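Local structure of cellulose-binding protein (Saccharophagus degradans, 2X32) at residues Q124-T129 and V173-A178; Q48-L53 and Y77-V82; P138-A143 and S165-V170. The protein binds octaprenyl diphosphate in a YceI-like domain, probably carries polyisoprenoids, and is implicated in plant cell wall breakdown. All coordinates share one frame; numbering follows the deposited sequence.

Contact 1 of 3, residues Q124-T129 and V173-A178; sequences QRLSAT and VLFYEA. With OTP ((2E,6E,10E,14E,18E,22E,26E)-3,7,11,15,19,23,27,31-octamethyldotriaconta-2,6,10,14,18,22,26,30-octaenyl trihydrogen diphosphate), chain C.
A single backbone bond, A178 N to T129 O (2.8 Å, 170° at the hydrogen), joins the end of strand 115-125 and the loop after it (126-129) to the end of 173-178, and the same oxygen also takes a CA-H...O contact from E177. Beside it, E177 OE1 comes within 3.2 Å of T129 OG1; the bend at chi2 (-96°) turns the carboxylate back toward the threonine. The other oxygen, OE2, forms a salt bridge with R130. A second, apolar touch stands apart from this: the CA atoms of L126 and F175 are 9.4 Å apart, yet CD1 of L126 touches the rim of the F175 ring, 3.8 Å from CE1. The loop is held from within its own segment. R125 NH1 donates to S127 O in the plane of its guanidinium group, and S127 OG accepts T129 N, an ST turn. The alternate residues L174 and Y176 face the lipid, with L174 CD1 3.5 Å from OTP C9, while Y176 OH bonds to Q48 O. Strand 130-142, which follows the loop, pairs with both 115-125 and 167-177, and strand 7-24 flanks 167-177 as its other neighbour.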
loop_
_atom_site.group_PDB
_atom_site.type_symbol
_atom_site.label_atom_id
_atom_site.label_comp_id
_atom_site.label_asym_id
_atom_site.label_seq_id
_atom_site.Cartn_x
_atom_site.Cartn_y
_atom_site.Cartn_z
ATOM N N GLN A 124 5.016 15.699 -4.134
ATOM C CA GLN A 124 6.094 16.680 -4.228
ATOM C C GLN A 124 6.906 16.426 -5.479
ATOM O O GLN A 124 7.282 15.265 -5.770
ATOM C CB GLN A 124 6.989 16.624 -3.000
ATOM C CG GLN A 124 8.043 17.750 -3.008
ATOM C CD GLN A 124 8.986 17.719 -1.794
ATOM O OE1 GLN A 124 9.282 16.666 -1.216
ATOM N NE2 GLN A 124 9.483 18.880 -1.467
ATOM N N ARG A 125 7.187 17.494 -6.230
ATOM C CA ARG A 125 8.055 17.378 -7.392
ATOM C C ARG A 125 9.521 17.415 -6.962
ATOM O O ARG A 125 9.956 18.317 -6.239
ATOM C CB ARG A 125 7.808 18.479 -8.431
ATOM C CG ARG A 125 8.740 18.331 -9.611
ATOM C CD ARG A 125 8.498 19.329 -10.712
ATOM N NE ARG A 125 7.237 19.036 -11.411
ATOM C CZ ARG A 125 7.067 18.041 -12.271
ATOM N NH1 ARG A 125 8.062 17.218 -12.619
ATOM N NH2 ARG A 125 5.859 17.831 -12.787
ATOM N N LEU A 126 10.294 16.428 -7.398
ATOM C CA LEU A 126 11.694 16.378 -7.099
ATOM C C LEU A 126 12.612 16.842 -8.194
ATOM O O LEU A 126 13.735 17.294 -7.932
ATOM C CB LEU A 126 12.071 14.950 -6.687
ATOM C CG LEU A 126 11.328 14.335 -5.522
ATOM C CD1 LEU A 126 11.905 12.956 -5.237
ATOM C CD2 LEU A 126 11.417 15.178 -4.277
ATOM N N SER A 127 12.157 16.737 -9.447
ATOM C CA SER A 127 12.942 17.160 -10.595
ATOM C C SER A 127 11.965 17.342 -11.760
ATOM O O SER A 127 10.746 17.145 -11.610
ATOM C CB SER A 127 13.911 16.055 -10.986
ATOM O OG SER A 127 13.268 14.958 -11.636
ATOM N N ALA A 128 12.496 17.633 -12.953
ATOM C CA ALA A 128 11.633 17.782 -14.129
ATOM C C ALA A 128 10.890 16.523 -14.497
ATOM O O ALA A 128 9.858 16.614 -15.142
ATOM C CB ALA A 128 12.429 18.277 -15.348
ATOM N N THR A 129 11.366 15.345 -14.052
ATOM C CA THR A 129 10.750 14.075 -14.388
ATOM C C THR A 129 10.285 13.238 -13.199
ATOM O O THR A 129 9.583 12.248 -13.403
ATOM C CB THR A 129 11.721 13.195 -15.166
ATOM O OG1 THR A 129 12.908 13.077 -14.398
ATOM C CG2 THR A 129 12.091 13.845 -16.497
ATOM N N VAL A 173 6.024 5.503 0.620
ATOM C CA VAL A 173 6.703 6.573 -0.152
ATOM C C VAL A 173 6.917 5.985 -1.543
ATOM O O VAL A 173 7.650 4.998 -1.720
ATOM C CB VAL A 173 8.007 7.006 0.473
ATOM C CG1 VAL A 173 8.669 8.097 -0.406
ATOM C CG2 VAL A 173 7.771 7.505 1.943
ATOM N N LEU A 174 6.272 6.588 -2.535
ATOM C CA LEU A 174 6.287 6.107 -3.913
ATOM C C LEU A 174 7.001 7.131 -4.777
ATOM O O LEU A 174 6.731 8.345 -4.643
ATOM C CB LEU A 174 4.875 5.923 -4.422
ATOM C CG LEU A 174 4.006 5.018 -3.560
ATOM C CD1 LEU A 174 2.598 5.009 -4.094
ATOM C CD2 LEU A 174 4.510 3.576 -3.370
ATOM N N PHE A 175 7.887 6.674 -5.646
ATOM C CA PHE A 175 8.554 7.570 -6.577
ATOM C C PHE A 175 8.121 7.228 -7.958
ATOM O O PHE A 175 8.167 6.048 -8.353
ATOM C CB PHE A 175 10.065 7.385 -6.432
ATOM C CG PHE A 175 10.592 7.829 -5.100
ATOM C CD1 PHE A 175 10.983 9.157 -4.879
ATOM C CD2 PHE A 175 10.690 6.945 -4.037
ATOM C CE1 PHE A 175 11.430 9.575 -3.628
ATOM C CE2 PHE A 175 11.153 7.380 -2.790
ATOM C CZ PHE A 175 11.500 8.666 -2.590
ATOM N N TYR A 176 7.607 8.219 -8.683
ATOM C CA TYR A 176 7.160 8.029 -10.056
ATOM C C TYR A 176 8.007 8.904 -10.973
ATOM O O TYR A 176 8.342 10.047 -10.635
ATOM C CB TYR A 176 5.650 8.379 -10.205
ATOM C CG TYR A 176 4.686 7.400 -9.639
ATOM C CD1 TYR A 176 4.233 6.332 -10.359
ATOM C CD2 TYR A 176 4.209 7.527 -8.341
ATOM C CE1 TYR A 176 3.300 5.424 -9.856
ATOM C CE2 TYR A 176 3.315 6.621 -7.823
ATOM C CZ TYR A 176 2.870 5.556 -8.573
ATOM O OH TYR A 176 1.967 4.636 -8.087
ATOM N N GLU A 177 8.351 8.387 -12.151
ATOM C CA GLU A 177 9.263 9.022 -13.068
ATOM C C GLU A 177 8.694 9.014 -14.467
ATOM O O GLU A 177 8.272 7.977 -14.912
ATOM C CB GLU A 177 10.511 8.153 -13.127
ATOM C CG GLU A 177 11.381 8.388 -12.053
ATOM C CD GLU A 177 12.511 9.376 -12.393
ATOM O OE1 GLU A 177 12.470 10.108 -13.410
ATOM O OE2 GLU A 177 13.384 9.443 -11.582
ATOM N N ALA A 178 8.625 10.220 -15.037
ATOM C CA ALA A 178 8.203 10.469 -16.416
ATOM C C ALA A 178 9.323 10.226 -17.416
ATOM O O ALA A 178 10.486 10.354 -17.081
ATOM C CB ALA A 178 7.710 11.897 -16.539
HETATM O O7 OTP C . 4.101 -13.875 19.152
HETATM P P2 OTP C . 4.572 -14.990 18.256
HETATM O O5 OTP C . 4.249 -16.367 18.809
HETATM O O6 OTP C . 5.983 -14.835 17.754
HETATM O O4 OTP C . 3.579 -14.873 16.944
HETATM P P1 OTP C . 3.990 -14.421 15.448
HETATM O O2 OTP C . 4.076 -12.908 15.502
HETATM O O3 OTP C . 5.048 -15.282 14.789
HETATM O O1 OTP C . 2.679 -14.601 14.517
HETATM C C40 OTP C . 1.577 -13.700 14.746
HETATM C C39 OTP C . 1.288 -12.872 13.487
HETATM C C37 OTP C . 1.102 -11.566 13.504
HETATM C C38 OTP C . 1.181 -10.638 14.722
HETATM C C36 OTP C . 0.765 -10.845 12.202
HETATM C C35 OTP C . -0.663 -10.379 12.093
HETATM C C34 OTP C . -0.883 -9.576 10.796
HETATM C C32 OTP C . -1.710 -8.532 10.656
HETATM C C33 OTP C . -2.459 -7.948 11.805
HETATM C C31 OTP C . -1.727 -7.826 9.293
HETATM C C30 OTP C . -3.049 -7.691 8.582
HETATM C C29 OTP C . -2.927 -6.875 7.299
HETATM C C27 OTP C . -3.855 -6.037 6.849
HETATM C C28 OTP C . -5.233 -5.844 7.476
HETATM C C26 OTP C . -3.591 -5.145 5.656
HETATM C C25 OTP C . -2.202 -5.200 5.056
HETATM C C24 OTP C . -1.851 -4.005 4.153
HETATM C C22 OTP C . -1.868 -3.994 2.822
HETATM C C23 OTP C . -2.098 -5.192 1.934
HETATM C C21 OTP C . -1.565 -2.698 2.128
HETATM C C20 OTP C . -2.800 -2.075 1.423
HETATM C C19 OTP C . -2.490 -0.783 0.665
HETATM C C17 OTP C . -2.797 0.453 1.055
HETATM C C18 OTP C . -3.659 0.824 2.211
HETATM C C16 OTP C . -2.238 1.623 0.260
HETATM C C15 OTP C . -3.310 2.496 -0.326
HETATM C C14 OTP C . -2.758 3.418 -1.384
HETATM C C12 OTP C . -3.188 4.684 -1.613
HETATM C C13 OTP C . -4.263 5.343 -0.751
HETATM C C11 OTP C . -2.632 5.531 -2.711
HETATM C C10 OTP C . -1.454 5.028 -3.445
HETATM C C9 OTP C . -0.758 6.025 -4.374
HETATM C C7 OTP C . -0.825 6.056 -5.715
HETATM C C8 OTP C . -1.503 5.027 -6.597
HETATM C C6 OTP C . -0.123 7.188 -6.428
HETATM C C5 OTP C . -1.034 8.340 -6.810
HETATM C C4 OTP C . -0.328 9.401 -7.602
HETATM C C2 OTP C . -0.586 10.707 -7.471
HETATM C C3 OTP C . -1.581 11.372 -6.585
HETATM C C1 OTP C . 0.177 11.658 -8.350
#

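Contact 2 of 3, residues Q48-L53 and Y77-V82; sequences QLVIDL and YSVATV. With OTP ((2E,6E,10E,14E,18E,22E,26E)-3,7,11,15,19,23,27,31-octamethyldotriaconta-2,6,10,14,18,22,26,30-octaenyl trihydrogen diphosphate), chain C.
I51 and A80 form a hydrogen-bonded antiparallel pair, with I51 N to A80 O at 2.8 Å and 178°, and L49 with V82 is the next such pair. L53 N continues the series to S78 O (2.9 Å). The same carbonyl oxygens also take CA-H...O contacts, as I51 O does from V79 CA. Apolar packing splits by face. On that of V50, D52, V79 and T81, V50 CG1 lies 3.7 Å from V79 CB. The face of L49, I51, A80 and V82 turns inward as part of the pocket wall: I51 CD1 approaches OTP C19 and V82 CG1 approaches OTP C14, both at 3.7 Å. L53, with CG anti to its carbonyl carbon (chi1 -64°), reaches A80 CB with CD2 at 4.1 Å and OTP C23 with the same methyl. Shortening this leucine to an alanine would remove CD2 and would probably open a gap beside A80 CB and the lipid's C23 methyl. Strand 28-42 pairs with the far edge of 46-52, strand 99-109 with that of 79-85, and L49 and I51 touch strand 7-24.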
loop_
_atom_site.group_PDB
_atom_site.type_symbol
_atom_site.label_atom_id
_atom_site.label_comp_id
_atom_site.label_asym_id
_atom_site.label_seq_id
_atom_site.Cartn_x
_atom_site.Cartn_y
_atom_site.Cartn_z
ATOM N N GLN A 48 -1.784 3.799 -10.730
ATOM C CA GLN A 48 -1.929 2.509 -10.133
ATOM C C GLN A 48 -0.707 2.173 -9.284
ATOM O O GLN A 48 0.419 2.563 -9.592
ATOM C CB GLN A 48 -2.220 1.475 -11.226
ATOM C CG GLN A 48 -2.637 0.122 -10.761
ATOM C CD GLN A 48 -3.285 -0.664 -11.881
ATOM O OE1 GLN A 48 -4.492 -0.551 -12.137
ATOM N NE2 GLN A 48 -2.486 -1.483 -12.546
ATOM N N LEU A 49 -0.966 1.448 -8.211
ATOM C CA LEU A 49 0.081 0.859 -7.392
ATOM C C LEU A 49 -0.354 -0.624 -7.294
ATOM O O LEU A 49 -1.447 -0.932 -6.837
ATOM C CB LEU A 49 0.152 1.450 -5.991
ATOM C CG LEU A 49 1.118 0.721 -5.052
ATOM C CD1 LEU A 49 2.587 0.943 -5.540
ATOM C CD2 LEU A 49 0.982 1.251 -3.627
ATOM N N VAL A 50 0.512 -1.549 -7.696
ATOM C CA VAL A 50 0.257 -2.966 -7.575
ATOM C C VAL A 50 1.244 -3.499 -6.499
ATOM O O VAL A 50 2.478 -3.363 -6.606
ATOM C CB VAL A 50 0.474 -3.697 -8.881
ATOM C CG1 VAL A 50 0.227 -5.229 -8.725
ATOM C CG2 VAL A 50 -0.367 -3.086 -10.007
ATOM N N ILE A 51 0.666 -4.114 -5.476
ATOM C CA ILE A 51 1.404 -4.602 -4.352
ATOM C C ILE A 51 1.482 -6.136 -4.467
ATOM O O ILE A 51 0.466 -6.814 -4.457
ATOM C CB ILE A 51 0.693 -4.244 -3.026
ATOM C CG1 ILE A 51 0.585 -2.731 -2.890
ATOM C CG2 ILE A 51 1.499 -4.820 -1.820
ATOM C CD1 ILE A 51 -0.623 -2.284 -2.214
ATOM N N ASP A 52 2.700 -6.680 -4.583
ATOM C CA ASP A 52 2.886 -8.109 -4.696
ATOM C C ASP A 52 2.783 -8.774 -3.329
ATOM O O ASP A 52 3.669 -8.657 -2.489
ATOM C CB ASP A 52 4.246 -8.368 -5.326
ATOM C CG ASP A 52 4.643 -9.833 -5.373
ATOM O OD1 ASP A 52 3.823 -10.701 -4.999
ATOM O OD2 ASP A 52 5.834 -10.091 -5.755
ATOM N N LEU A 53 1.647 -9.437 -3.086
ATOM C CA LEU A 53 1.381 -9.901 -1.736
ATOM C C LEU A 53 2.275 -11.096 -1.383
ATOM O O LEU A 53 2.555 -11.356 -0.190
ATOM C CB LEU A 53 -0.099 -10.269 -1.595
ATOM C CG LEU A 53 -1.051 -9.107 -1.769
ATOM C CD1 LEU A 53 -2.480 -9.602 -1.751
ATOM C CD2 LEU A 53 -0.838 -8.034 -0.658
ATOM N N TYR A 77 -5.140 -14.741 -4.509
ATOM C CA TYR A 77 -4.952 -13.293 -4.555
ATOM C C TYR A 77 -3.458 -12.934 -4.518
ATOM O O TYR A 77 -2.876 -12.695 -3.440
ATOM C CB TYR A 77 -5.648 -12.616 -3.387
ATOM C CG TYR A 77 -7.107 -12.939 -3.230
ATOM C CD1 TYR A 77 -8.040 -12.500 -4.139
ATOM C CD2 TYR A 77 -7.518 -13.748 -2.222
ATOM C CE1 TYR A 77 -9.352 -12.813 -4.016
ATOM C CE2 TYR A 77 -8.856 -14.063 -2.083
ATOM C CZ TYR A 77 -9.758 -13.602 -3.031
ATOM O OH TYR A 77 -11.099 -13.930 -2.894
ATOM N N SER A 78 -2.794 -12.915 -5.677
ATOM C CA SER A 78 -1.346 -12.751 -5.696
ATOM C C SER A 78 -0.957 -11.266 -5.447
ATOM O O SER A 78 0.145 -10.975 -4.964
ATOM C CB SER A 78 -0.724 -13.239 -6.986
ATOM O OG SER A 78 -1.324 -12.594 -8.080
ATOM N N VAL A 79 -1.809 -10.346 -5.877
ATOM C CA VAL A 79 -1.550 -8.896 -5.792
ATOM C C VAL A 79 -2.748 -8.147 -5.237
ATOM O O VAL A 79 -3.867 -8.652 -5.293
ATOM C CB VAL A 79 -1.120 -8.280 -7.113
ATOM C CG1 VAL A 79 0.111 -8.990 -7.647
ATOM C CG2 VAL A 79 -2.217 -8.295 -8.165
ATOM N N ALA A 80 -2.475 -6.989 -4.632
ATOM C CA ALA A 80 -3.487 -5.972 -4.250
ATOM C C ALA A 80 -3.248 -4.771 -5.159
ATOM O O ALA A 80 -2.088 -4.426 -5.463
ATOM C CB ALA A 80 -3.398 -5.571 -2.779
ATOM N N THR A 81 -4.314 -4.196 -5.681
ATOM C CA THR A 81 -4.185 -3.140 -6.702
ATOM C C THR A 81 -4.902 -1.909 -6.231
ATOM O O THR A 81 -6.095 -1.966 -5.853
ATOM C CB THR A 81 -4.794 -3.603 -8.005
ATOM O OG1 THR A 81 -4.131 -4.796 -8.409
ATOM C CG2 THR A 81 -4.673 -2.527 -9.047
ATOM N N VAL A 82 -4.194 -0.785 -6.191
ATOM C CA VAL A 82 -4.774 0.504 -5.886
ATOM C C VAL A 82 -4.876 1.324 -7.170
ATOM O O VAL A 82 -3.917 1.424 -7.928
ATOM C CB VAL A 82 -3.885 1.314 -4.899
ATOM C CG1 VAL A 82 -4.554 2.609 -4.507
ATOM C CG2 VAL A 82 -3.552 0.488 -3.647
HETATM O O7 OTP C . 4.101 -13.875 19.152
HETATM P P2 OTP C . 4.572 -14.990 18.256
HETATM O O5 OTP C . 4.249 -16.367 18.809
HETATM O O6 OTP C . 5.983 -14.835 17.754
HETATM O O4 OTP C . 3.579 -14.873 16.944
HETATM P P1 OTP C . 3.990 -14.421 15.448
HETATM O O2 OTP C . 4.076 -12.908 15.502
HETATM O O3 OTP C . 5.048 -15.282 14.789
HETATM O O1 OTP C . 2.679 -14.601 14.517
HETATM C C40 OTP C . 1.577 -13.700 14.746
HETATM C C39 OTP C . 1.288 -12.872 13.487
HETATM C C37 OTP C . 1.102 -11.566 13.504
HETATM C C38 OTP C . 1.181 -10.638 14.722
HETATM C C36 OTP C . 0.765 -10.845 12.202
HETATM C C35 OTP C . -0.663 -10.379 12.093
HETATM C C34 OTP C . -0.883 -9.576 10.796
HETATM C C32 OTP C . -1.710 -8.532 10.656
HETATM C C33 OTP C . -2.459 -7.948 11.805
HETATM C C31 OTP C . -1.727 -7.826 9.293
HETATM C C30 OTP C . -3.049 -7.691 8.582
HETATM C C29 OTP C . -2.927 -6.875 7.299
HETATM C C27 OTP C . -3.855 -6.037 6.849
HETATM C C28 OTP C . -5.233 -5.844 7.476
HETATM C C26 OTP C . -3.591 -5.145 5.656
HETATM C C25 OTP C . -2.202 -5.200 5.056
HETATM C C24 OTP C . -1.851 -4.005 4.153
HETATM C C22 OTP C . -1.868 -3.994 2.822
HETATM C C23 OTP C . -2.098 -5.192 1.934
HETATM C C21 OTP C . -1.565 -2.698 2.128
HETATM C C20 OTP C . -2.800 -2.075 1.423
HETATM C C19 OTP C . -2.490 -0.783 0.665
HETATM C C17 OTP C . -2.797 0.453 1.055
HETATM C C18 OTP C . -3.659 0.824 2.211
HETATM C C16 OTP C . -2.238 1.623 0.260
HETATM C C15 OTP C . -3.310 2.496 -0.326
HETATM C C14 OTP C . -2.758 3.418 -1.384
HETATM C C12 OTP C . -3.188 4.684 -1.613
HETATM C C13 OTP C . -4.263 5.343 -0.751
HETATM C C11 OTP C . -2.632 5.531 -2.711
HETATM C C10 OTP C . -1.454 5.028 -3.445
HETATM C C9 OTP C . -0.758 6.025 -4.374
HETATM C C7 OTP C . -0.825 6.056 -5.715
HETATM C C8 OTP C . -1.503 5.027 -6.597
HETATM C C6 OTP C . -0.123 7.188 -6.428
HETATM C C5 OTP C . -1.034 8.340 -6.810
HETATM C C4 OTP C . -0.328 9.401 -7.602
HETATM C C2 OTP C . -0.586 10.707 -7.471
HETATM C C3 OTP C . -1.581 11.372 -6.585
HETATM C C1 OTP C . 0.177 11.658 -8.350
#

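Contact 3 of 3, residues P138-A143 and S165-V170; sequences PLLIKA and STTVPV. With OTP ((2E,6E,10E,14E,18E,22E,26E)-3,7,11,15,19,23,27,31-octamethyldotriaconta-2,6,10,14,18,22,26,30-octaenyl trihydrogen diphosphate), chain C.
L139 O is gripped by V170 N at 2.8 Å (166° at the hydrogen) and also receives a CA-H...O contact from P169 CA. A water takes the N-H of L139 (L139 N to water O, 2.7 Å) and lies close to V170 O. Further on, I141 and V168 exchange both backbone bonds. A143 N to T166 O (176°) closes the row, while S165 OG accepts T167 N as an ST turn at the start of the strand. Toward strand 139-142 P169 loses no bond, since its pair with L140 is non-hydrogen-bonded. On the face that carries L140 and P169, the K142 chain, lying beside T167, bends at chi4 (-40°) and brings NZ to T167 OG1 for a weak bond. The face of I141, V168 and V170 is apolar. I141 CG1 lies 3.8 Å from V170 CG2, and its CD1 reaches OTP C18 at 3.6 Å. V168 CG2 meets OTP C28 at the same distance. Cross-strand bonds take up much of the backbone polarity, so this wall offers the polyprenyl tail mainly aliphatic groups, consistent with hydrophobic recognition of the tail, while K24 NZ, outside the two segments, hydrogen-bonds the ligand.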
loop_
_atom_site.group_PDB
_atom_site.type_symbol
_atom_site.label_atom_id
_atom_site.label_comp_id
_atom_site.label_asym_id
_atom_site.label_seq_id
_atom_site.Cartn_x
_atom_site.Cartn_y
_atom_site.Cartn_z
ATOM N N PRO A 138 -1.090 9.483 9.038
ATOM C CA PRO A 138 -1.259 8.092 9.326
ATOM C C PRO A 138 -2.596 7.525 8.730
ATOM O O PRO A 138 -3.628 8.175 8.768
ATOM C CB PRO A 138 -1.210 8.036 10.844
ATOM C CG PRO A 138 -0.284 9.224 11.225
ATOM C CD PRO A 138 -0.731 10.282 10.235
ATOM N N LEU A 139 -2.497 6.363 8.114
ATOM C CA LEU A 139 -3.524 5.745 7.262
ATOM C C LEU A 139 -3.811 4.382 7.876
ATOM O O LEU A 139 -2.899 3.569 7.986
ATOM C CB LEU A 139 -2.994 5.575 5.840
ATOM C CG LEU A 139 -3.902 4.842 4.819
ATOM C CD1 LEU A 139 -5.331 5.449 4.761
ATOM C CD2 LEU A 139 -3.228 4.873 3.414
ATOM N N LEU A 140 -5.041 4.133 8.324
ATOM C CA LEU A 140 -5.367 2.894 9.012
ATOM C C LEU A 140 -6.275 2.069 8.136
ATOM O O LEU A 140 -7.262 2.605 7.580
ATOM C CB LEU A 140 -6.090 3.221 10.319
ATOM C CG LEU A 140 -5.362 4.143 11.303
ATOM C CD1 LEU A 140 -6.360 4.667 12.349
ATOM C CD2 LEU A 140 -4.116 3.413 11.922
ATOM N N ILE A 141 -5.979 0.786 8.012
ATOM C CA ILE A 141 -6.813 -0.179 7.300
ATOM C C ILE A 141 -7.440 -1.101 8.341
ATOM O O ILE A 141 -6.763 -1.545 9.301
ATOM C CB ILE A 141 -5.943 -1.109 6.377
ATOM C CG1 ILE A 141 -5.381 -0.326 5.199
ATOM C CG2 ILE A 141 -6.752 -2.349 5.926
ATOM C CD1 ILE A 141 -6.513 0.192 4.272
ATOM N N LYS A 142 -8.718 -1.398 8.168
ATOM C CA LYS A 142 -9.415 -2.330 9.043
ATOM C C LYS A 142 -9.531 -3.679 8.347
ATOM O O LYS A 142 -10.034 -3.761 7.225
ATOM C CB LYS A 142 -10.821 -1.772 9.376
ATOM C CG LYS A 142 -10.751 -0.521 10.250
ATOM C CD LYS A 142 -12.053 -0.081 10.850
ATOM C CE LYS A 142 -11.809 1.069 11.898
ATOM N NZ LYS A 142 -10.556 0.802 12.740
ATOM N N ALA A 143 -9.008 -4.727 8.972
ATOM C CA ALA A 143 -9.031 -6.044 8.320
ATOM C C ALA A 143 -10.422 -6.499 7.889
ATOM O O ALA A 143 -10.562 -7.140 6.854
ATOM C CB ALA A 143 -8.411 -7.082 9.258
ATOM N N SER A 165 -4.401 -7.136 16.932
ATOM C CA SER A 165 -5.299 -6.057 16.530
ATOM C C SER A 165 -5.725 -6.257 15.075
ATOM O O SER A 165 -4.926 -6.693 14.229
ATOM C CB SER A 165 -4.666 -4.694 16.678
ATOM O OG SER A 165 -5.508 -3.702 16.097
ATOM N N THR A 166 -6.971 -5.900 14.770
ATOM C CA THR A 166 -7.477 -5.956 13.393
ATOM C C THR A 166 -7.363 -4.643 12.643
ATOM O O THR A 166 -7.795 -4.536 11.519
ATOM C CB THR A 166 -8.915 -6.426 13.377
ATOM O OG1 THR A 166 -9.678 -5.600 14.235
ATOM C CG2 THR A 166 -8.994 -7.867 13.899
ATOM N N THR A 167 -6.770 -3.631 13.264
ATOM C CA THR A 167 -6.507 -2.369 12.593
ATOM C C THR A 167 -5.006 -2.277 12.298
ATOM O O THR A 167 -4.141 -2.556 13.158
ATOM C CB THR A 167 -6.928 -1.184 13.470
ATOM O OG1 THR A 167 -8.327 -1.293 13.777
ATOM C CG2 THR A 167 -6.695 0.133 12.761
ATOM N N VAL A 168 -4.685 -1.885 11.073
ATOM C CA VAL A 168 -3.330 -1.903 10.572
ATOM C C VAL A 168 -2.930 -0.553 9.934
ATOM O O VAL A 168 -3.417 -0.185 8.861
ATOM C CB VAL A 168 -3.217 -3.069 9.557
ATOM C CG1 VAL A 168 -1.853 -3.147 8.897
ATOM C CG2 VAL A 168 -3.499 -4.397 10.270
ATOM N N PRO A 169 -2.013 0.215 10.583
ATOM C CA PRO A 169 -1.458 1.404 9.922
ATOM C C PRO A 169 -0.641 1.049 8.693
ATOM O O PRO A 169 0.155 0.109 8.732
ATOM C CB PRO A 169 -0.486 1.986 10.991
ATOM C CG PRO A 169 -1.008 1.406 12.275
ATOM C CD PRO A 169 -1.504 0.084 11.965
ATOM N N VAL A 170 -0.816 1.802 7.621
ATOM C CA VAL A 170 -0.054 1.611 6.375
ATOM C C VAL A 170 0.642 2.920 6.040
ATOM O O VAL A 170 0.033 3.970 6.160
ATOM C CB VAL A 170 -0.991 1.209 5.230
ATOM C CG1 VAL A 170 -0.218 1.156 3.866
ATOM C CG2 VAL A 170 -1.620 -0.098 5.527
HETATM O O7 OTP C . 4.101 -13.875 19.152
HETATM P P2 OTP C . 4.572 -14.990 18.256
HETATM O O5 OTP C . 4.249 -16.367 18.809
HETATM O O6 OTP C . 5.983 -14.835 17.754
HETATM O O4 OTP C . 3.579 -14.873 16.944
HETATM P P1 OTP C . 3.990 -14.421 15.448
HETATM O O2 OTP C . 4.076 -12.908 15.502
HETATM O O3 OTP C . 5.048 -15.282 14.789
HETATM O O1 OTP C . 2.679 -14.601 14.517
HETATM C C40 OTP C . 1.577 -13.700 14.746
HETATM C C39 OTP C . 1.288 -12.872 13.487
HETATM C C37 OTP C . 1.102 -11.566 13.504
HETATM C C38 OTP C . 1.181 -10.638 14.722
HETATM C C36 OTP C . 0.765 -10.845 12.202
HETATM C C35 OTP C . -0.663 -10.379 12.093
HETATM C C34 OTP C . -0.883 -9.576 10.796
HETATM C C32 OTP C . -1.710 -8.532 10.656
HETATM C C33 OTP C . -2.459 -7.948 11.805
HETATM C C31 OTP C . -1.727 -7.826 9.293
HETATM C C30 OTP C . -3.049 -7.691 8.582
HETATM C C29 OTP C . -2.927 -6.875 7.299
HETATM C C27 OTP C . -3.855 -6.037 6.849
HETATM C C28 OTP C . -5.233 -5.844 7.476
HETATM C C26 OTP C . -3.591 -5.145 5.656
HETATM C C25 OTP C . -2.202 -5.200 5.056
HETATM C C24 OTP C . -1.851 -4.005 4.153
HETATM C C22 OTP C . -1.868 -3.994 2.822
HETATM C C23 OTP C . -2.098 -5.192 1.934
HETATM C C21 OTP C . -1.565 -2.698 2.128
HETATM C C20 OTP C . -2.800 -2.075 1.423
HETATM C C19 OTP C . -2.490 -0.783 0.665
HETATM C C17 OTP C . -2.797 0.453 1.055
HETATM C C18 OTP C . -3.659 0.824 2.211
HETATM C C16 OTP C . -2.238 1.623 0.260
HETATM C C15 OTP C . -3.310 2.496 -0.326
HETATM C C14 OTP C . -2.758 3.418 -1.384
HETATM C C12 OTP C . -3.188 4.684 -1.613
HETATM C C13 OTP C . -4.263 5.343 -0.751
HETATM C C11 OTP C . -2.632 5.531 -2.711
HETATM C C10 OTP C . -1.454 5.028 -3.445
HETATM C C9 OTP C . -0.758 6.025 -4.374
HETATM C C7 OTP C . -0.825 6.056 -5.715
HETATM C C8 OTP C . -1.503 5.027 -6.597
HETATM C C6 OTP C . -0.123 7.188 -6.428
HETATM C C5 OTP C . -1.034 8.340 -6.810
HETATM C C4 OTP C . -0.328 9.401 -7.602
HETATM C C2 OTP C . -0.586 10.707 -7.471
HETATM C C3 OTP C . -1.581 11.372 -6.585
HETATM C C1 OTP C . 0.177 11.658 -8.350
HETATM O O HOH W 1 -0.090 5.170 8.648
#

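Overall arrangement
From the N terminus, contact 2 closes first, joining strand 46-52 to strand 79-85 around the loop that holds helix 61-72. Contact 1 opens later, at the end of strand 115-125, and its long loop ends near the C terminus on strand 167-177. Contact 3 is nested within that loop and closes a smaller one carrying helix 149-158. Contacts 1 and 3 share strand 167-177, use its two ends, and lie on opposite sides of the chain's centre, about 27 Å apart between centres. Contact 2 touches contact 1 directly, L174 CD2 packing on L49 CD1 at 3.9 Å, but not contact 3. All three belong to one curled antiparallel sheet around the lipid.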